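PDB 4QQS: glycoside hydrolase family 43 from Halothermothrix orenii, which hydrolyses glycosidic bonds, with alpha-L-arabinofuranosidase activity, and probably takes part in the breakdown of xylan and related plant polysaccharides. Local coordinates for residues A[180-183]-A[184-187]; A[235-238]-A[239-242]; A[45-48]-A[49-52]; A[260-263]-A[264-268]; A[118-121]-A[122-126]. All coordinates share one frame; numbering follows the deposited sequence.

Contact 1 (A[180-183]-A[184-187]); sequences PSQD and WEGI
Two backbone N-H groups close on one carboxylate oxygen: Ser181 N and Gln182 N both donate to Glu185 OE1, the second at 2.8 Å and nearly straight (174°). Both use its anti side, but from opposite faces of the carboxylate plane, so the group is gripped between them. The chain of Glu185 is extended beyond CG (chi2 178°), which carries the carboxylate back along the loop to these donors. Its charge has further partners in Lys236, a salt bridge to OE1, and in Tyr210 and Asn194, which bind OE2; together they satisfy a buried acid.

A bond between side chains runs from Trp184 NE1 to Gln182 OE1, 2.8 Å long. The amide oxygen lies in the indole plane, whereas the donor stands above the amide's carbonyl plane, the two flat groups being turned 76° apart. The same amide is bonded to Asn240 ND2 through OE1 and to Tyr237 O through NE2. Glu185 CG lies over one indole face, toward its rim.

Among backbone bonds, Glu185 N to Gln182 O, 2.9 Å, closes a tight turn across Asp183 and Trp184.

Apolar contact is slight: Ile187 CG2 sits 4.3 Å from Pro180 CB. The same methyl lies against a carbonyl oxygen, Gln182 O, at 3.4 Å. The arrangement is a surface loop between strands 175-178 and 191-202 of the five-bladed propeller, folded around a carboxylate that holds two consecutive backbone amides.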
loop_
_atom_site.group_PDB
_atom_site.type_symbol
_atom_site.label_atom_id
_atom_site.label_comp_id
_atom_site.label_asym_id
_atom_site.label_seq_id
_atom_site.Cartn_x
_atom_site.Cartn_y
_atom_site.Cartn_z
ATOM N N PRO A 180 -0.063 -16.697 -1.489
ATOM C CA PRO A 180 -1.230 -17.317 -0.865
ATOM C C PRO A 180 -0.945 -18.726 -0.355
ATOM O O PRO A 180 -0.444 -19.584 -1.095
ATOM C CB PRO A 180 -2.270 -17.279 -1.990
ATOM C CG PRO A 180 -1.938 -15.986 -2.687
ATOM C CD PRO A 180 -0.433 -15.930 -2.695
ATOM N N SER A 181 -1.282 -18.953 0.911
ATOM C CA SER A 181 -0.889 -20.176 1.594
ATOM C C SER A 181 -1.821 -20.550 2.744
ATOM O O SER A 181 -1.979 -21.734 3.022
ATOM C CB SER A 181 0.561 -20.072 2.085
ATOM O OG SER A 181 0.696 -19.061 3.053
ATOM N N GLN A 182 -2.436 -19.580 3.405
ATOM C CA GLN A 182 -3.321 -19.842 4.537
ATOM C C GLN A 182 -4.760 -19.979 4.061
ATOM O O GLN A 182 -5.149 -19.387 3.056
ATOM C CB GLN A 182 -3.235 -18.694 5.555
ATOM C CG GLN A 182 -1.881 -18.529 6.202
ATOM C CD GLN A 182 -1.868 -17.403 7.210
ATOM O OE1 GLN A 182 -2.089 -16.249 6.867
ATOM N NE2 GLN A 182 -1.653 -17.739 8.465
ATOM N N ASP A 183 -5.560 -20.724 4.811
ATOM C CA ASP A 183 -6.936 -20.977 4.415
ATOM C C ASP A 183 -7.731 -19.703 4.156
ATOM O O ASP A 183 -8.528 -19.674 3.229
ATOM C CB ASP A 183 -7.659 -21.843 5.450
ATOM C CG ASP A 183 -7.154 -23.233 5.465
ATOM O OD1 ASP A 183 -7.600 -24.007 4.596
ATOM O OD2 ASP A 183 -6.296 -23.529 6.325
ATOM N N TRP A 184 -7.534 -18.665 4.969
ATOM C CA TRP A 184 -8.323 -17.437 4.807
ATOM C C TRP A 184 -8.037 -16.706 3.490
ATOM O O TRP A 184 -8.786 -15.806 3.133
ATOM C CB TRP A 184 -8.118 -16.464 5.995
ATOM C CG TRP A 184 -6.819 -15.740 5.956
ATOM C CD1 TRP A 184 -5.607 -16.224 6.378
ATOM C CD2 TRP A 184 -6.554 -14.425 5.444
ATOM N NE1 TRP A 184 -4.618 -15.303 6.162
ATOM C CE2 TRP A 184 -5.167 -14.191 5.588
ATOM C CE3 TRP A 184 -7.339 -13.424 4.865
ATOM C CZ2 TRP A 184 -4.570 -12.992 5.216
ATOM C CZ3 TRP A 184 -6.724 -12.250 4.477
ATOM C CH2 TRP A 184 -5.363 -12.042 4.659
ATOM N N GLU A 185 -6.968 -17.100 2.793
ATOM C CA GLU A 185 -6.489 -16.398 1.597
ATOM C C GLU A 185 -7.013 -16.983 0.295
ATOM O O GLU A 185 -6.455 -16.712 -0.763
ATOM C CB GLU A 185 -4.962 -16.419 1.551
ATOM C CG GLU A 185 -4.353 -15.804 2.777
ATOM C CD GLU A 185 -2.841 -15.860 2.790
ATOM O OE1 GLU A 185 -2.208 -16.930 2.666
ATOM O OE2 GLU A 185 -2.236 -14.795 2.913
ATOM N N GLY A 186 -8.065 -17.787 0.348
ATOM C CA GLY A 186 -8.707 -18.242 -0.876
ATOM C C GLY A 186 -7.870 -19.209 -1.683
ATOM O O GLY A 186 -7.819 -19.136 -2.913
ATOM N N ILE A 187 -7.247 -20.145 -0.986
ATOM C CA ILE A 187 -6.287 -21.036 -1.607
ATOM C C ILE A 187 -6.913 -22.168 -2.422
ATOM O O ILE A 187 -6.181 -22.970 -2.994
ATOM C CB ILE A 187 -5.300 -21.595 -0.568
ATOM C CG1 ILE A 187 -6.051 -22.250 0.607
ATOM C CG2 ILE A 187 -4.371 -20.481 -0.107
ATOM C CD1 ILE A 187 -5.188 -23.049 1.549
HETATM O O HOH W 1 -10.680 -18.696 1.787
#

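Contact 2 (A[235-238]-A[239-242]); sequences IKYS and GNPI
With CG of Tyr237 anti to the backbone N (chi1 174°), the phenol ring swings over the turn that follows, while chi1 of -80° at Asn240 sets its OD1 beside CB and CD2 of Tyr237. Gly239 lies against one ring face: its N stands 3.3 Å above the plane over the centre, and its CA makes a CH-pi contact 3.7 Å from the ring centroid. At the ring's edge, in plane, comes Asn240 OD1, 3.6 Å from Tyr237 CD2, the amide and ring planes standing 82° apart. Ile242 CG2 adds apolar contact at 3.8 Å from Tyr237 CD2. Trading Tyr237 for a serine is likely to uncover Gly239, take away one of the two tyrosines against Ile242 and leave Tyr224 without the ring it meets.

The backbone bond Asn240 N to Tyr237 O, 3.2 Å, closes the turn, and a water donating to both Ser238 O and Asn240 O bridges it. Asn240 OD1 takes the backbone N of Tyr224, and the rings of Tyr224 and Tyr237 also meet. This is a type I beta turn, Tyr237 to Asn240, with a glycine under an aromatic ring, leading out of edge strand 235-236 towards a cis proline.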
loop_
_atom_site.group_PDB
_atom_site.type_symbol
_atom_site.label_atom_id
_atom_site.label_comp_id
_atom_site.label_asym_id
_atom_site.label_seq_id
_atom_site.Cartn_x
_atom_site.Cartn_y
_atom_site.Cartn_z
ATOM N N ILE A 235 7.047 -15.400 8.034
ATOM C CA ILE A 235 6.143 -16.394 8.605
ATOM C C ILE A 235 4.825 -15.707 8.954
ATOM O O ILE A 235 4.788 -14.763 9.748
ATOM C CB ILE A 235 6.739 -17.060 9.856
ATOM C CG1 ILE A 235 8.112 -17.701 9.555
ATOM C CG2 ILE A 235 5.758 -18.074 10.414
ATOM C CD1 ILE A 235 8.109 -18.770 8.470
ATOM N N LYS A 236 3.742 -16.167 8.345
ATOM C CA LYS A 236 2.446 -15.527 8.532
ATOM C C LYS A 236 1.903 -15.742 9.938
ATOM O O LYS A 236 2.079 -16.788 10.556
ATOM C CB LYS A 236 1.446 -16.027 7.496
ATOM C CG LYS A 236 1.714 -15.439 6.142
ATOM C CD LYS A 236 0.906 -16.062 5.024
ATOM C CE LYS A 236 1.210 -15.369 3.707
ATOM N NZ LYS A 236 0.492 -15.957 2.581
ATOM N N TYR A 237 1.211 -14.726 10.431
ATOM C CA TYR A 237 0.497 -14.804 11.700
ATOM C C TYR A 237 -0.630 -15.836 11.609
ATOM O O TYR A 237 -1.489 -15.781 10.718
ATOM C CB TYR A 237 -0.059 -13.419 12.051
ATOM C CG TYR A 237 -0.933 -13.404 13.281
ATOM C CD1 TYR A 237 -0.520 -13.997 14.461
ATOM C CD2 TYR A 237 -2.180 -12.796 13.253
ATOM C CE1 TYR A 237 -1.330 -13.997 15.581
ATOM C CE2 TYR A 237 -2.996 -12.770 14.382
ATOM C CZ TYR A 237 -2.564 -13.373 15.544
ATOM O OH TYR A 237 -3.360 -13.382 16.662
ATOM N N SER A 238 -0.665 -16.754 12.563
ATOM C CA SER A 238 -1.653 -17.819 12.542
ATOM C C SER A 238 -3.086 -17.308 12.671
ATOM O O SER A 238 -4.025 -17.957 12.206
ATOM C CB SER A 238 -1.367 -18.801 13.663
ATOM O OG SER A 238 -1.601 -18.180 14.921
ATOM N N GLY A 239 -3.256 -16.144 13.302
ATOM C CA GLY A 239 -4.564 -15.566 13.533
ATOM C C GLY A 239 -5.046 -14.609 12.461
ATOM O O GLY A 239 -6.020 -13.900 12.679
ATOM N N ASN A 240 -4.388 -14.578 11.305
ATOM C CA ASN A 240 -4.849 -13.745 10.200
ATOM C C ASN A 240 -6.273 -14.124 9.786
ATOM O O ASN A 240 -6.689 -15.269 9.924
ATOM C CB ASN A 240 -3.950 -13.952 8.992
ATOM C CG ASN A 240 -2.643 -13.175 9.051
ATOM O OD1 ASN A 240 -2.521 -12.164 9.750
ATOM N ND2 ASN A 240 -1.668 -13.625 8.271
ATOM N N PRO A 241 -7.027 -13.163 9.249
ATOM C CA PRO A 241 -6.669 -11.761 9.036
ATOM C C PRO A 241 -6.796 -10.938 10.315
ATOM O O PRO A 241 -7.581 -11.262 11.212
ATOM C CB PRO A 241 -7.703 -11.301 7.999
ATOM C CG PRO A 241 -8.911 -12.128 8.317
ATOM C CD PRO A 241 -8.362 -13.477 8.712
ATOM N N ILE A 242 -6.038 -9.846 10.370
ATOM C CA ILE A 242 -6.124 -8.896 11.478
ATOM C C ILE A 242 -7.130 -7.776 11.236
ATOM O O ILE A 242 -7.523 -7.102 12.189
ATOM C CB ILE A 242 -4.744 -8.327 11.870
ATOM C CG1 ILE A 242 -4.163 -7.437 10.778
ATOM C CG2 ILE A 242 -3.798 -9.462 12.228
ATOM C CD1 ILE A 242 -2.930 -6.672 11.259
HETATM O O HOH W 2 -5.184 -17.541 9.605
#

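Contact 3 (A[45-48]-A[49-52]); sequences PNLV and DWEL
An Asx turn at Asn46 organises the loop that joins strands 38-44 and 51-58 in one antiparallel sheet of the propeller. Asn46 and Asp49 meet twice there. The Asx turn itself is the bond from Val48 N to Asn46 OD1, 2.9 Å long, with the donor well above the carbonyl plane. The same oxygen accepts from Asp49 N, also at 2.9 Å, almost straight (174°) and with the donor only slightly tilted from that plane, so one amide oxygen ties down two successive backbone N-H groups. The other end of the amide is used as well: Asn46 ND2 donates to Asp49 OD2 at 2.8 Å, in its own amide plane but from above the carboxylate plane. With chi1 at 60°, CG of Asn46 sits between the backbone N and the carbonyl carbon, which folds the amide back over the loop instead of letting it project. Held at both ends, it can hardly turn.

Beyond this polar clamp, the indole of Trp50 lies alongside Leu47, the two side chains pointing the same way, with Leu47 CD2 4.0 Å from Trp50 CZ2. Trp50 NE1 donates a weak, bent bond to Leu47 O at 2.9 Å; that oxygen lies at the ring edge near its plane. Val48 O approaches Trp50 CD1 to 3.3 Å. Ser44 OG bonds to Asp49 O and Asn46 N. The whole is a strand-to-strand connection of a propeller blade, its Leu47 and Trp50 laid on Tyr27 of strand 26-32 and Val20 of strand 16-23.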
loop_
_atom_site.group_PDB
_atom_site.type_symbol
_atom_site.label_atom_id
_atom_site.label_comp_id
_atom_site.label_asym_id
_atom_site.label_seq_id
_atom_site.Cartn_x
_atom_site.Cartn_y
_atom_site.Cartn_z
ATOM N N PRO A 45 -3.963 17.875 8.571
ATOM C CA PRO A 45 -3.126 18.124 9.748
ATOM C C PRO A 45 -3.329 17.067 10.831
ATOM O O PRO A 45 -2.577 17.040 11.812
ATOM C CB PRO A 45 -3.641 19.477 10.246
ATOM C CG PRO A 45 -5.087 19.439 9.919
ATOM C CD PRO A 45 -5.177 18.707 8.586
ATOM N N ASN A 46 -4.352 16.230 10.697
ATOM C CA ASN A 46 -4.802 15.422 11.833
ATOM C C ASN A 46 -5.294 14.006 11.509
ATOM O O ASN A 46 -5.737 13.308 12.413
ATOM C CB ASN A 46 -5.892 16.178 12.606
ATOM C CG ASN A 46 -7.111 16.485 11.754
ATOM O OD1 ASN A 46 -7.251 15.964 10.649
ATOM N ND2 ASN A 46 -7.988 17.345 12.255
ATOM N N LEU A 47 -5.194 13.610 10.242
ATOM C CA LEU A 47 -5.645 12.308 9.711
ATOM C C LEU A 47 -7.156 12.193 9.531
ATOM O O LEU A 47 -7.643 11.191 9.001
ATOM C CB LEU A 47 -5.115 11.121 10.526
ATOM C CG LEU A 47 -3.613 10.873 10.451
ATOM C CD1 LEU A 47 -3.181 9.907 11.543
ATOM C CD2 LEU A 47 -3.220 10.342 9.084
ATOM N N VAL A 48 -7.888 13.233 9.936
ATOM C CA VAL A 48 -9.350 13.199 9.945
ATOM C C VAL A 48 -9.949 14.102 8.866
ATOM O O VAL A 48 -10.822 13.686 8.099
ATOM C CB VAL A 48 -9.885 13.602 11.324
ATOM C CG1 VAL A 48 -11.407 13.571 11.342
ATOM C CG2 VAL A 48 -9.328 12.667 12.389
ATOM N N ASP A 49 -9.476 15.342 8.816
ATOM C CA ASP A 49 -9.958 16.329 7.854
ATOM C C ASP A 49 -8.996 16.362 6.678
ATOM O O ASP A 49 -7.802 16.576 6.866
ATOM C CB ASP A 49 -10.028 17.704 8.518
ATOM C CG ASP A 49 -10.837 17.684 9.795
ATOM O OD1 ASP A 49 -11.977 17.179 9.755
ATOM O OD2 ASP A 49 -10.324 18.142 10.840
ATOM N N TRP A 50 -9.520 16.136 5.475
ATOM C CA TRP A 50 -8.698 15.983 4.273
ATOM C C TRP A 50 -9.107 16.959 3.189
ATOM O O TRP A 50 -10.303 17.189 2.968
ATOM C CB TRP A 50 -8.811 14.565 3.706
ATOM C CG TRP A 50 -8.206 13.550 4.610
ATOM C CD1 TRP A 50 -8.847 12.824 5.564
ATOM C CD2 TRP A 50 -6.823 13.158 4.662
ATOM N NE1 TRP A 50 -7.956 12.003 6.210
ATOM C CE2 TRP A 50 -6.707 12.195 5.675
ATOM C CE3 TRP A 50 -5.672 13.540 3.963
ATOM C CZ2 TRP A 50 -5.492 11.589 5.992
ATOM C CZ3 TRP A 50 -4.472 12.964 4.292
ATOM C CH2 TRP A 50 -4.387 11.996 5.301
ATOM N N GLU A 51 -8.102 17.523 2.514
ATOM C CA GLU A 51 -8.342 18.448 1.413
ATOM C C GLU A 51 -7.593 17.968 0.167
ATOM O O GLU A 51 -6.398 17.673 0.212
ATOM C CB GLU A 51 -7.991 19.884 1.802
ATOM C CG GLU A 51 -6.561 20.112 2.154
ATOM C CD GLU A 51 -6.266 21.548 2.552
ATOM O OE1 GLU A 51 -7.010 22.474 2.152
ATOM O OE2 GLU A 51 -5.270 21.746 3.267
ATOM N N LEU A 52 -8.310 17.880 -0.941
ATOM C CA LEU A 52 -7.724 17.477 -2.208
ATOM C C LEU A 52 -6.799 18.571 -2.728
ATOM O O LEU A 52 -7.184 19.734 -2.771
ATOM C CB LEU A 52 -8.857 17.215 -3.193
ATOM C CG LEU A 52 -8.455 16.897 -4.629
ATOM C CD1 LEU A 52 -7.559 15.659 -4.714
ATOM C CD2 LEU A 52 -9.695 16.722 -5.501
#

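Contact 4 (A[260-263]-A[264-268]); sequences TVSP and DGSEL
Strand 257-261 turns back towards strand 268-275 with Val261 and Leu268 as an antiparallel non-hydrogen-bonded pair, CA atoms 4.4 Å apart, and a type I beta turn from Ser262 to Gly265 at the bend. Ser262 N donates to Glu267 O at 2.8 Å, and Gly265 N closes the turn on Ser262 O at 2.9 Å.

Asp264 OD1 is the polar hub. Ser262 OG donates to it nearly end-on at 2.9 Å; Ser266 OG reaches its syn side at 2.6 Å; Ser266 N comes from above the carboxylate plane. Three donors thus fix the rotation of the carboxylate, and OD2 forms a salt bridge with Arg313 near the C-terminus. Because chi1 of Ser262 is 62°, its hydroxyl turns into the loop, where it also takes a weak bond from Glu267 N. The aliphatic part of Glu267 lies against it, CG 3.4 Å from Ser262 OG, while the carboxylate continues to Arg291 and to the backbone N of Arg313.

Val261 CG2 packs on Gly265 O at 3.3 Å. Positive phi at Gly265 lets the chain double back. This is a type I turn overlapped by an Asx turn at Asp264, connecting neighbouring strands of a propeller blade.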
loop_
_atom_site.group_PDB
_atom_site.type_symbol
_atom_site.label_atom_id
_atom_site.label_comp_id
_atom_site.label_asym_id
_atom_site.label_seq_id
_atom_site.Cartn_x
_atom_site.Cartn_y
_atom_site.Cartn_z
ATOM N N THR A 260 0.815 4.994 9.634
ATOM C CA THR A 260 1.428 6.255 10.016
ATOM C C THR A 260 1.231 6.440 11.524
ATOM O O THR A 260 0.742 5.537 12.214
ATOM C CB THR A 260 0.851 7.407 9.165
ATOM O OG1 THR A 260 1.592 8.606 9.388
ATOM C CG2 THR A 260 -0.609 7.637 9.467
ATOM N N VAL A 261 1.661 7.580 12.036
ATOM C CA VAL A 261 1.602 7.875 13.454
ATOM C C VAL A 261 0.724 9.098 13.675
ATOM O O VAL A 261 0.571 9.930 12.782
ATOM C CB VAL A 261 3.027 8.088 14.014
ATOM C CG1 VAL A 261 3.635 9.382 13.507
ATOM C CG2 VAL A 261 3.042 8.027 15.505
ATOM N N SER A 262 0.149 9.197 14.870
ATOM C CA SER A 262 -0.727 10.307 15.231
ATOM C C SER A 262 0.053 11.623 15.302
ATOM O O SER A 262 1.276 11.628 15.309
ATOM C CB SER A 262 -1.379 10.029 16.589
ATOM O OG SER A 262 -0.391 9.928 17.601
ATOM N N PRO A 263 -0.660 12.751 15.365
ATOM C CA PRO A 263 0.051 14.025 15.369
ATOM C C PRO A 263 1.091 14.159 16.474
ATOM O O PRO A 263 2.131 14.749 16.221
ATOM C CB PRO A 263 -1.079 15.044 15.516
ATOM C CG PRO A 263 -2.215 14.410 14.777
ATOM C CD PRO A 263 -2.094 12.932 15.081
ATOM N N ASP A 264 0.837 13.614 17.664
ATOM C CA ASP A 264 1.795 13.730 18.765
ATOM C C ASP A 264 2.842 12.610 18.765
ATOM O O ASP A 264 3.671 12.550 19.674
ATOM C CB ASP A 264 1.084 13.823 20.130
ATOM C CG ASP A 264 0.561 12.489 20.627
ATOM O OD1 ASP A 264 0.451 11.533 19.818
ATOM O OD2 ASP A 264 0.264 12.413 21.848
ATOM N N GLY A 265 2.803 11.736 17.760
ATOM C CA GLY A 265 3.788 10.678 17.625
ATOM C C GLY A 265 3.564 9.474 18.524
ATOM O O GLY A 265 4.351 8.525 18.507
ATOM N N SER A 266 2.476 9.477 19.287
ATOM C CA SER A 266 2.329 8.502 20.363
ATOM C C SER A 266 1.634 7.193 20.011
ATOM O O SER A 266 1.723 6.249 20.795
ATOM C CB SER A 266 1.572 9.129 21.529
ATOM O OG SER A 266 0.206 9.293 21.196
ATOM N N GLU A 267 0.941 7.127 18.879
ATOM C CA GLU A 267 0.178 5.930 18.535
ATOM C C GLU A 267 0.126 5.758 17.019
ATOM O O GLU A 267 0.133 6.729 16.272
ATOM C CB GLU A 267 -1.237 5.975 19.136
ATOM C CG GLU A 267 -2.073 7.128 18.625
ATOM C CD GLU A 267 -3.475 7.197 19.196
ATOM O OE1 GLU A 267 -3.868 6.321 19.997
ATOM O OE2 GLU A 267 -4.187 8.157 18.838
ATOM N N LEU A 268 0.063 4.505 16.588
ATOM C CA LEU A 268 0.005 4.157 15.177
ATOM C C LEU A 268 -1.437 4.051 14.689
ATOM O O LEU A 268 -2.347 3.625 15.415
ATOM C CB LEU A 268 0.711 2.824 14.925
ATOM C CG LEU A 268 2.211 2.761 15.224
ATOM C CD1 LEU A 268 2.724 1.355 14.954
ATOM C CD2 LEU A 268 3.000 3.797 14.404
#

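Contact 5 (A[118-121]-A[122-126]); sequences FDRG and LSFID
This is an aromatic contact where the loop after strand 111-112 enters strand 124-131, the strand that carries Asp126 near its start, a residue predicted to tune and orient the catalytic acid. Phe118 presents its edge to the face of Phe124, an edge-to-face pair with centroids 5.0 Å apart and planes at 60°. Phe118 CE2 does the touching, over the ring centre and 3.7 Å from Phe124 CG. A chi1 of 64° at Phe118 brings its ring round over the loop to meet Phe124.

The aliphatic part of Arg120 adds to the cluster: its CD lies 3.9 Å from Phe124 CZ, and one face of its guanidinium takes Phe118 CD2, 3.4 Å above the plane. The guanidinium itself is bound by Tyr141 and Gln161. The edge of Phe118 would probably be left without a ring to rest on, and the Arg120 methylenes less covered, were Phe124 an alanine.

The bend is held by Gly121 N to Asp119 OD1, 3.2 Å, and by a water that accepts from Arg120 N and donates to Leu122 O. Asp119 is in turn paired with Lys97. Here an Asx turn and a T-shaped phenylalanine pair lead into strand 124-131, which places Asp126 at the predicted active site.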
loop_
_atom_site.group_PDB
_atom_site.type_symbol
_atom_site.label_atom_id
_atom_site.label_comp_id
_atom_site.label_asym_id
_atom_site.label_seq_id
_atom_site.Cartn_x
_atom_site.Cartn_y
_atom_site.Cartn_z
ATOM N N PHE A 118 12.337 -1.334 -13.385
ATOM C CA PHE A 118 12.896 -2.583 -13.882
ATOM C C PHE A 118 11.882 -3.189 -14.838
ATOM O O PHE A 118 10.711 -2.795 -14.839
ATOM C CB PHE A 118 13.271 -3.560 -12.748
ATOM C CG PHE A 118 12.105 -4.056 -11.914
ATOM C CD1 PHE A 118 11.660 -3.322 -10.824
ATOM C CD2 PHE A 118 11.479 -5.277 -12.184
ATOM C CE1 PHE A 118 10.609 -3.784 -10.028
ATOM C CE2 PHE A 118 10.443 -5.742 -11.388
ATOM C CZ PHE A 118 10.008 -4.983 -10.316
ATOM N N ASP A 119 12.331 -4.127 -15.666
ATOM C CA ASP A 119 11.478 -4.676 -16.711
ATOM C C ASP A 119 11.915 -6.099 -16.989
ATOM O O ASP A 119 13.054 -6.325 -17.397
ATOM C CB ASP A 119 11.594 -3.803 -17.966
ATOM C CG ASP A 119 10.574 -4.136 -19.030
ATOM O OD1 ASP A 119 9.836 -5.141 -18.892
ATOM O OD2 ASP A 119 10.503 -3.358 -20.012
ATOM N N ARG A 120 11.016 -7.049 -16.746
ATOM C CA ARG A 120 11.301 -8.471 -16.927
ATOM C C ARG A 120 10.260 -9.133 -17.833
ATOM O O ARG A 120 10.082 -10.354 -17.792
ATOM C CB ARG A 120 11.372 -9.173 -15.569
ATOM C CG ARG A 120 12.417 -8.589 -14.663
ATOM C CD ARG A 120 12.273 -9.072 -13.237
ATOM N NE ARG A 120 13.189 -8.336 -12.379
ATOM C CZ ARG A 120 13.077 -8.277 -11.055
ATOM N NH1 ARG A 120 12.122 -8.952 -10.427
ATOM N NH2 ARG A 120 13.920 -7.537 -10.355
ATOM N N GLY A 121 9.564 -8.338 -18.642
ATOM C CA GLY A 121 8.596 -8.890 -19.568
ATOM C C GLY A 121 7.360 -9.467 -18.907
ATOM O O GLY A 121 6.670 -10.291 -19.493
ATOM N N LEU A 122 7.081 -9.028 -17.685
ATOM C CA LEU A 122 5.925 -9.491 -16.919
ATOM C C LEU A 122 5.306 -8.299 -16.193
ATOM O O LEU A 122 5.770 -7.166 -16.333
ATOM C CB LEU A 122 6.341 -10.592 -15.937
ATOM C CG LEU A 122 6.806 -11.899 -16.575
ATOM C CD1 LEU A 122 7.417 -12.808 -15.528
ATOM C CD2 LEU A 122 5.640 -12.579 -17.277
ATOM N N SER A 123 4.243 -8.552 -15.440
ATOM C CA SER A 123 3.532 -7.496 -14.739
ATOM C C SER A 123 3.886 -7.439 -13.258
ATOM O O SER A 123 3.828 -8.449 -12.543
ATOM C CB SER A 123 2.027 -7.665 -14.916
ATOM O OG SER A 123 1.630 -7.256 -16.225
ATOM N N PHE A 124 4.231 -6.233 -12.805
ATOM C CA PHE A 124 4.615 -5.967 -11.428
ATOM C C PHE A 124 3.881 -4.733 -10.944
ATOM O O PHE A 124 3.768 -3.750 -11.679
ATOM C CB PHE A 124 6.134 -5.741 -11.317
ATOM C CG PHE A 124 6.930 -6.900 -11.800
ATOM C CD1 PHE A 124 7.233 -7.939 -10.946
ATOM C CD2 PHE A 124 7.356 -6.979 -13.115
ATOM C CE1 PHE A 124 7.951 -9.033 -11.395
ATOM C CE2 PHE A 124 8.077 -8.070 -13.565
ATOM C CZ PHE A 124 8.380 -9.091 -12.709
ATOM N N ILE A 125 3.408 -4.792 -9.699
ATOM C CA ILE A 125 2.657 -3.703 -9.091
ATOM C C ILE A 125 2.963 -3.612 -7.594
ATOM O O ILE A 125 3.692 -4.438 -7.037
ATOM C CB ILE A 125 1.118 -3.875 -9.275
ATOM C CG1 ILE A 125 0.565 -5.045 -8.449
ATOM C CG2 ILE A 125 0.749 -4.029 -10.756
ATOM C CD1 ILE A 125 -0.942 -5.080 -8.379
ATOM N N ASP A 126 2.405 -2.595 -6.947
ATOM C CA ASP A 126 2.378 -2.517 -5.490
ATOM C C ASP A 126 3.763 -2.426 -4.856
ATOM O O ASP A 126 3.991 -2.933 -3.757
ATOM C CB ASP A 126 1.586 -3.669 -4.858
ATOM C CG ASP A 126 0.082 -3.502 -4.956
ATOM O OD1 ASP A 126 -0.390 -2.466 -5.448
ATOM O OD2 ASP A 126 -0.634 -4.437 -4.532
HETATM O O HOH W 3 8.326 -6.096 -16.452
#

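In the fold
Contacts 1 and 2 form one surface patch, centres about 11 Å apart: Glu185 OE1 meets Lys236 NZ at 2.9 Å in a salt bridge, with Gln182 NE2 probably bonded to Tyr237 O at 3.0 Å. Contacts 3 and 4, away from the annotated sites, also touch, but by packing: Leu47 CD2 lies 3.8 Å from Thr260 CG2, centres about 14 Å apart. Contacts 1 and 3 lie on opposite sides of the chain's centre, about 35 Å between centres. Contact 5 touches no other but holds Asp126, whose OD2 is hydrogen-bonded to a HEPES molecule, probably from the crystallisation liquor; the side chains of Phe124 and Pro180 are about 11 and 8 Å from that of Glu195, the predicted proton donor.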